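PDB 4FQD: NikO protein from Streptomyces tendae, which acts as an enolpyruvyl transferase essential in nikkomycin biosynthesis and belongs to the MurA subfamily of the EPSP synthase family. Local coordinates for residues A45-C56 with D82-W92. The protein carries 4 engineered substitutions. Numbering follows the deposited sequence.
Sequences ATASAPVRIENC and DETFTVDASAW. Engineered in segment 45-56: Arg52 (natural residue Pro).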
ATOM      1  N   ALA A  45     -20.386   6.314 -31.325  1.00 12.12           N
ATOM      2  CA  ALA A  45     -21.302   7.447 -31.375  1.00 10.79           C
ATOM      3  C   ALA A  45     -20.717   8.622 -32.152  1.00 19.14           C
ATOM      4  O   ALA A  45     -21.449   9.507 -32.598  1.00 17.96           O
ATOM      5  CB  ALA A  45     -21.680   7.880 -29.968  1.00 10.62           C
ATOM      6  N   THR A  46     -19.398   8.626 -32.310  1.00 13.70           N
ATOM      7  CA  THR A  46     -18.717   9.699 -33.022  1.00 18.64           C
ATOM      8  C   THR A  46     -18.594   9.385 -34.508  1.00 16.31           C
ATOM      9  O   THR A  46     -18.297  10.267 -35.315  1.00 13.07           O
ATOM     10  CB  THR A  46     -17.298   9.922 -32.466  1.00 12.56           C
ATOM     11  OG1 THR A  46     -16.450   8.840 -32.870  1.00 10.14           O
ATOM     12  CG2 THR A  46     -17.321  10.009 -30.949  1.00  8.62           C
ATOM     13  N   ALA A  47     -18.830   8.127 -34.865  1.00 14.43           N
ATOM     14  CA  ALA A  47     -18.563   7.656 -36.220  1.00 18.90           C
ATOM     15  C   ALA A  47     -19.793   7.654 -37.126  1.00 18.20           C
ATOM     16  O   ALA A  47     -20.913   7.903 -36.680  1.00 19.77           O
ATOM     17  CB  ALA A  47     -17.939   6.268 -36.179  1.00 16.97           C
ATOM     18  N   SER A  48     -19.561   7.369 -38.403  1.00 21.39           N
ATOM     19  CA  SER A  48     -20.630   7.259 -39.387  1.00 24.46           C
ATOM     20  C   SER A  48     -20.624   5.859 -39.981  1.00 21.25           C
ATOM     21  O   SER A  48     -20.976   5.663 -41.144  1.00 27.25           O
ATOM     22  CB  SER A  48     -20.442   8.290 -40.500  1.00 18.06           C
ATOM     23  OG  SER A  48     -20.271   9.593 -39.972  1.00 26.15           O
ATOM     24  N   ALA A  49     -20.214   4.887 -39.174  1.00 23.69           N
ATOM     25  CA  ALA A  49     -20.101   3.507 -39.626  1.00 19.73           C
ATOM     26  C   ALA A  49     -20.689   2.548 -38.596  1.00 22.15           C
ATOM     27  O   ALA A  49     -20.644   2.818 -37.397  1.00 23.26           O
ATOM     28  CB  ALA A  49     -18.647   3.164 -39.896  1.00 23.03           C
ATOM     29  N   PRO A  50     -21.248   1.422 -39.065  1.00 23.84           N
ATOM     30  CA  PRO A  50     -21.800   0.420 -38.149  1.00 21.84           C
ATOM     31  C   PRO A  50     -20.705  -0.280 -37.351  1.00 21.13           C
ATOM     32  O   PRO A  50     -19.655  -0.615 -37.900  1.00 19.76           O
ATOM     33  CB  PRO A  50     -22.486  -0.575 -39.093  1.00 19.32           C
ATOM     34  CG  PRO A  50     -21.773  -0.415 -40.392  1.00 14.72           C
ATOM     35  CD  PRO A  50     -21.430   1.042 -40.476  1.00 17.81           C
ATOM     36  N   VAL A  51     -20.954  -0.489 -36.063  1.00 23.92           N
ATOM     37  CA  VAL A  51     -20.001  -1.174 -35.200  1.00 22.36           C
ATOM     38  C   VAL A  51     -20.629  -2.423 -34.592  1.00 21.10           C
ATOM     39  O   VAL A  51     -21.564  -2.333 -33.795  1.00 17.96           O
ATOM     40  CB  VAL A  51     -19.500  -0.254 -34.072  1.00 16.58           C
ATOM     41  CG1 VAL A  51     -18.611  -1.027 -33.106  1.00 18.24           C
ATOM     42  CG2 VAL A  51     -18.757   0.936 -34.655  1.00 16.98           C
ATOM     43  N   ARG A  52     -20.116  -3.587 -34.978  1.00 13.99           N
ATOM     44  CA  ARG A  52     -20.626  -4.849 -34.459  1.00 21.32           C
ATOM     45  C   ARG A  52     -19.848  -5.291 -33.227  1.00 19.32           C
ATOM     46  O   ARG A  52     -18.650  -5.567 -33.301  1.00 20.39           O
ATOM     47  CB  ARG A  52     -20.582  -5.939 -35.530  1.00 26.93           C
ATOM     48  CG  ARG A  52     -21.183  -7.253 -35.069  1.00 30.00           C
ATOM     49  CD  ARG A  52     -21.165  -8.307 -36.159  1.00 30.90           C
ATOM     50  NE  ARG A  52     -21.855  -9.519 -35.728  1.00 42.74           N
ATOM     51  CZ  ARG A  52     -21.928 -10.635 -36.444  1.00 52.39           C
ATOM     52  NH1 ARG A  52     -21.349 -10.700 -37.635  1.00 44.12           N
ATOM     53  NH2 ARG A  52     -22.578 -11.689 -35.967  1.00 47.19           N
ATOM     54  N   ILE A  53     -20.539  -5.362 -32.095  1.00 20.12           N
ATOM     55  CA  ILE A  53     -19.903  -5.700 -30.829  1.00 16.52           C
ATOM     56  C   ILE A  53     -20.273  -7.108 -30.378  1.00 19.70           C
ATOM     57  O   ILE A  53     -21.380  -7.344 -29.893  1.00 24.63           O
ATOM     58  CB  ILE A  53     -20.297  -4.699 -29.728  1.00 17.98           C
ATOM     59  CG1 ILE A  53     -20.079  -3.263 -30.210  1.00 12.54           C
ATOM     60  CG2 ILE A  53     -19.511  -4.966 -28.460  1.00 16.56           C
ATOM     61  CD1 ILE A  53     -20.514  -2.212 -29.215  1.00 12.01           C
ATOM     62  N   GLU A  54     -19.343  -8.042 -30.540  1.00 20.62           N
ATOM     63  CA  GLU A  54     -19.564  -9.416 -30.105  1.00 20.60           C
ATOM     64  C   GLU A  54     -19.193  -9.576 -28.635  1.00 17.98           C
ATOM     65  O   GLU A  54     -18.494  -8.733 -28.071  1.00 16.79           O
ATOM     66  CB  GLU A  54     -18.766 -10.393 -30.968  1.00 24.56           C
ATOM     67  CG  GLU A  54     -19.042 -10.260 -32.454  1.00 35.68           C
ATOM     68  CD  GLU A  54     -19.063 -11.598 -33.162  1.00 49.18           C
ATOM     69  OE1 GLU A  54     -19.176 -12.634 -32.473  1.00 40.00           O
ATOM     70  OE2 GLU A  54     -18.971 -11.615 -34.407  1.00 55.17           O
ATOM     71  N   ASN A  55     -19.663 -10.664 -28.029  1.00 18.16           N
ATOM     72  CA  ASN A  55     -19.485 -10.903 -26.600  1.00 14.34           C
ATOM     73  C   ASN A  55     -19.974  -9.711 -25.783  1.00 15.97           C
ATOM     74  O   ASN A  55     -19.301  -9.250 -24.864  1.00 16.76           O
ATOM     75  CB  ASN A  55     -18.021 -11.225 -26.272  1.00 20.31           C
ATOM     76  CG  ASN A  55     -17.842 -11.780 -24.868  1.00 21.22           C
ATOM     77  OD1 ASN A  55     -18.714 -12.476 -24.347  1.00 16.08           O
ATOM     78  ND2 ASN A  55     -16.712 -11.463 -24.247  1.00 17.47           N
ATOM     79  N   CYS A  56     -21.148  -9.202 -26.144  1.00 15.26           N
ATOM     80  CA  CYS A  56     -21.724  -8.059 -25.452  1.00 17.09           C
ATOM     81  C   CYS A  56     -22.581  -8.517 -24.279  1.00 17.18           C
ATOM     82  O   CYS A  56     -23.468  -9.355 -24.443  1.00 19.63           O
ATOM     83  CB  CYS A  56     -22.554  -7.205 -26.413  1.00 14.47           C
ATOM     84  SG  CYS A  56     -23.309  -5.750 -25.650  1.00 17.27           S
ATOM     85  N   ASP A  82     -26.896 -14.508 -29.674  1.00 35.44           N
ATOM     86  CA  ASP A  82     -25.449 -14.626 -29.829  1.00 36.56           C
ATOM     87  C   ASP A  82     -24.718 -13.475 -29.143  1.00 26.81           C
ATOM     88  O   ASP A  82     -23.527 -13.265 -29.373  1.00 28.34           O
ATOM     89  CB  ASP A  82     -25.058 -14.718 -31.307  1.00 40.96           C
ATOM     90  CG  ASP A  82     -25.528 -13.525 -32.112  1.00 48.14           C
ATOM     91  OD1 ASP A  82     -26.514 -12.886 -31.696  1.00 52.11           O
ATOM     92  OD2 ASP A  82     -24.917 -13.231 -33.161  1.00 47.12           O
ATOM     93  N   GLU A  83     -25.444 -12.742 -28.303  1.00 28.94           N
ATOM     94  CA  GLU A  83     -24.881 -11.647 -27.512  1.00 27.38           C
ATOM     95  C   GLU A  83     -24.123 -10.637 -28.365  1.00 26.10           C
ATOM     96  O   GLU A  83     -22.966 -10.321 -28.092  1.00 24.70           O
ATOM     97  CB  GLU A  83     -23.979 -12.195 -26.403  1.00 27.32           C
ATOM     98  CG  GLU A  83     -24.668 -13.204 -25.501  1.00 41.56           C
ATOM     99  CD  GLU A  83     -23.896 -13.471 -24.226  1.00 45.12           C
ATOM    100  OE1 GLU A  83     -22.922 -14.253 -24.268  1.00 49.12           O
ATOM    101  OE2 GLU A  83     -24.263 -12.897 -23.181  1.00 38.87           O
ATOM    102  N   THR A  84     -24.788 -10.134 -29.400  1.00 30.68           N
ATOM    103  CA  THR A  84     -24.164  -9.205 -30.333  1.00 24.09           C
ATOM    104  C   THR A  84     -24.882  -7.861 -30.350  1.00 23.49           C
ATOM    105  O   THR A  84     -26.093  -7.794 -30.563  1.00 24.94           O
ATOM    106  CB  THR A  84     -24.133  -9.784 -31.758  1.00 26.10           C
ATOM    107  OG1 THR A  84     -23.375 -11.001 -31.765  1.00 29.11           O
ATOM    108  CG2 THR A  84     -23.500  -8.795 -32.720  1.00 30.04           C
ATOM    109  N   PHE A  85     -24.125  -6.793 -30.124  1.00 19.59           N
ATOM    110  CA  PHE A  85     -24.673  -5.444 -30.123  1.00 16.37           C
ATOM    111  C   PHE A  85     -24.208  -4.698 -31.365  1.00 19.03           C
ATOM    112  O   PHE A  85     -23.014  -4.459 -31.544  1.00 19.87           O
ATOM    113  CB  PHE A  85     -24.217  -4.689 -28.873  1.00 19.24           C
ATOM    114  CG  PHE A  85     -25.030  -3.463 -28.569  1.00 16.48           C
ATOM    115  CD1 PHE A  85     -26.307  -3.312 -29.085  1.00 19.51           C
ATOM    116  CD2 PHE A  85     -24.513  -2.457 -27.770  1.00 10.74           C
ATOM    117  CE1 PHE A  85     -27.056  -2.184 -28.806  1.00 22.64           C
ATOM    118  CE2 PHE A  85     -25.255  -1.324 -27.487  1.00 14.79           C
ATOM    119  CZ  PHE A  85     -26.528  -1.187 -28.005  1.00 19.78           C
ATOM    120  N   THR A  86     -25.154  -4.333 -32.225  1.00 21.59           N
ATOM    121  CA  THR A  86     -24.830  -3.594 -33.439  1.00 18.19           C
ATOM    122  C   THR A  86     -25.385  -2.174 -33.391  1.00 21.78           C
ATOM    123  O   THR A  86     -26.596  -1.973 -33.301  1.00 21.79           O
ATOM    124  CB  THR A  86     -25.363  -4.305 -34.696  1.00 20.05           C
ATOM    125  OG1 THR A  86     -24.778  -5.609 -34.793  1.00 25.41           O
ATOM    126  CG2 THR A  86     -25.014  -3.506 -35.943  1.00 23.24           C
ATOM    127  N   VAL A  87     -24.490  -1.194 -33.448  1.00 21.38           N
ATOM    128  CA  VAL A  87     -24.883   0.210 -33.409  1.00 15.45           C
ATOM    129  C   VAL A  87     -24.392   0.952 -34.648  1.00 21.32           C
ATOM    130  O   VAL A  87     -23.447   0.520 -35.309  1.00 20.25           O
ATOM    131  CB  VAL A  87     -24.332   0.914 -32.155  1.00 15.61           C
ATOM    132  CG1 VAL A  87     -24.943   0.318 -30.894  1.00 16.18           C
ATOM    133  CG2 VAL A  87     -22.815   0.819 -32.119  1.00 13.60           C
ATOM    134  N   ASP A  88     -25.043   2.068 -34.960  1.00 20.27           N
ATOM    135  CA  ASP A  88     -24.656   2.898 -36.095  1.00 16.40           C
ATOM    136  C   ASP A  88     -25.124   4.332 -35.864  1.00 23.95           C
ATOM    137  O   ASP A  88     -26.324   4.601 -35.801  1.00 23.36           O
ATOM    138  CB  ASP A  88     -25.252   2.351 -37.393  1.00 20.14           C
ATOM    139  CG  ASP A  88     -24.559   2.896 -38.632  1.00 26.78           C
ATOM    140  OD1 ASP A  88     -23.857   3.924 -38.526  1.00 32.00           O
ATOM    141  OD2 ASP A  88     -24.718   2.295 -39.715  1.00 28.54           O
ATOM    142  N   ALA A  89     -24.170   5.249 -35.743  1.00 23.29           N
ATOM    143  CA  ALA A  89     -24.483   6.642 -35.444  1.00 23.25           C
ATOM    144  C   ALA A  89     -24.505   7.511 -36.696  1.00 23.03           C
ATOM    145  O   ALA A  89     -24.352   8.728 -36.615  1.00 29.59           O
ATOM    146  CB  ALA A  89     -23.494   7.198 -34.430  1.00 16.70           C
ATOM    147  N   SER A  90     -24.699   6.883 -37.852  1.00 18.18           N
ATOM    148  CA  SER A  90     -24.716   7.604 -39.122  1.00 22.05           C
ATOM    149  C   SER A  90     -25.856   8.616 -39.193  1.00 24.31           C
ATOM    150  O   SER A  90     -25.645   9.775 -39.550  1.00 24.43           O
ATOM    151  CB  SER A  90     -24.824   6.624 -40.293  1.00 25.66           C
ATOM    152  OG  SER A  90     -23.760   5.690 -40.278  1.00 29.82           O
ATOM    153  N   ALA A  91     -27.061   8.173 -38.846  1.00 22.61           N
ATOM    154  CA  ALA A  91     -28.246   9.019 -38.945  1.00 22.17           C
ATOM    155  C   ALA A  91     -28.554   9.749 -37.640  1.00 22.21           C
ATOM    156  O   ALA A  91     -29.689  10.166 -37.408  1.00 29.14           O
ATOM    157  CB  ALA A  91     -29.447   8.197 -39.390  1.00 20.08           C
ATOM    158  N   TRP A  92     -27.539   9.900 -36.795  1.00 24.32           N
ATOM    159  CA  TRP A  92     -27.688  10.611 -35.531  1.00 26.78           C
ATOM    160  C   TRP A  92     -27.992  12.083 -35.798  1.00 32.75           C
ATOM    161  O   TRP A  92     -27.145  12.814 -36.311  1.00 29.29           O
ATOM    162  CB  TRP A  92     -26.405  10.484 -34.706  1.00 24.50           C
ATOM    163  CG  TRP A  92     -26.577  10.781 -33.246  1.00 22.95           C
ATOM    164  CD1 TRP A  92     -27.016  11.948 -32.691  1.00 22.71           C
ATOM    165  CD2 TRP A  92     -26.287   9.901 -32.152  1.00 20.55           C
ATOM    166  NE1 TRP A  92     -27.032  11.843 -31.321  1.00 22.01           N
ATOM    167  CE2 TRP A  92     -26.587  10.597 -30.965  1.00 24.25           C
ATOM    168  CE3 TRP A  92     -25.810   8.589 -32.063  1.00 23.63           C
ATOM    169  CZ2 TRP A  92     -26.424  10.027 -29.703  1.00 30.85           C
ATOM    170  CZ3 TRP A  92     -25.648   8.025 -30.809  1.00 20.27           C
ATOM    171  CH2 TRP A  92     -25.955   8.744 -29.647  1.00 20.94           C
TER
HETATM  172  O   HOH W   1     -21.605   4.487 -35.443  1.00 18.18           O
HETATM  173  O   HOH W   2     -19.543 -14.714 -24.883  1.00 22.77           O
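Val51 and Val87, like Ile53 and Phe85, form hydrogen-bonded pairs of an antiparallel ladder, a worked example of a two-faced sheet with one apolar, buried side and one mixed, more solvent-exposed side. Val51 N reaches Val87 O at 2.8 Å, and Phe85 N reaches Ile53 O at the same length. Beyond Ile53, Cys56 N continues the pairing with Glu83 O. The apolar face is close-packed: Cys56 SG, turned anti to its backbone N (chi1 -180°), rests 3.5 Å from Phe85 CB and oblique to the ring, while Val87 CG1 covers one ring face, offset toward the rim.

The opposite face is looser. The engineered Arg52 stretches out, its guanidinium edge meeting the methyl CG2 of Thr84 at 3.5 Å from NE; a long salt bridge, Arg52 NH2 to Asp82 OD2 at 4.0 Å, adds a weak link to the loop before strand 84-88. At the other end the Asp88 carboxylate lies alongside the Pro50 ring, OD2 3.6 Å from CD, and OD1 takes Ser90 N from above its plane in an Asx turn. An alanine at Asp88 is likely to leave Ser90 N without this acceptor and the turn less fixed. A water links Ala49 O with Ala89 N.

Strand 50-54 also pairs with 257-260, and strand 84-88 with 75-79; helices 34-44 and 60-71 pack on the apolar face, the sheet-outside, helix-inside layout of the inverse beta/alpha barrel.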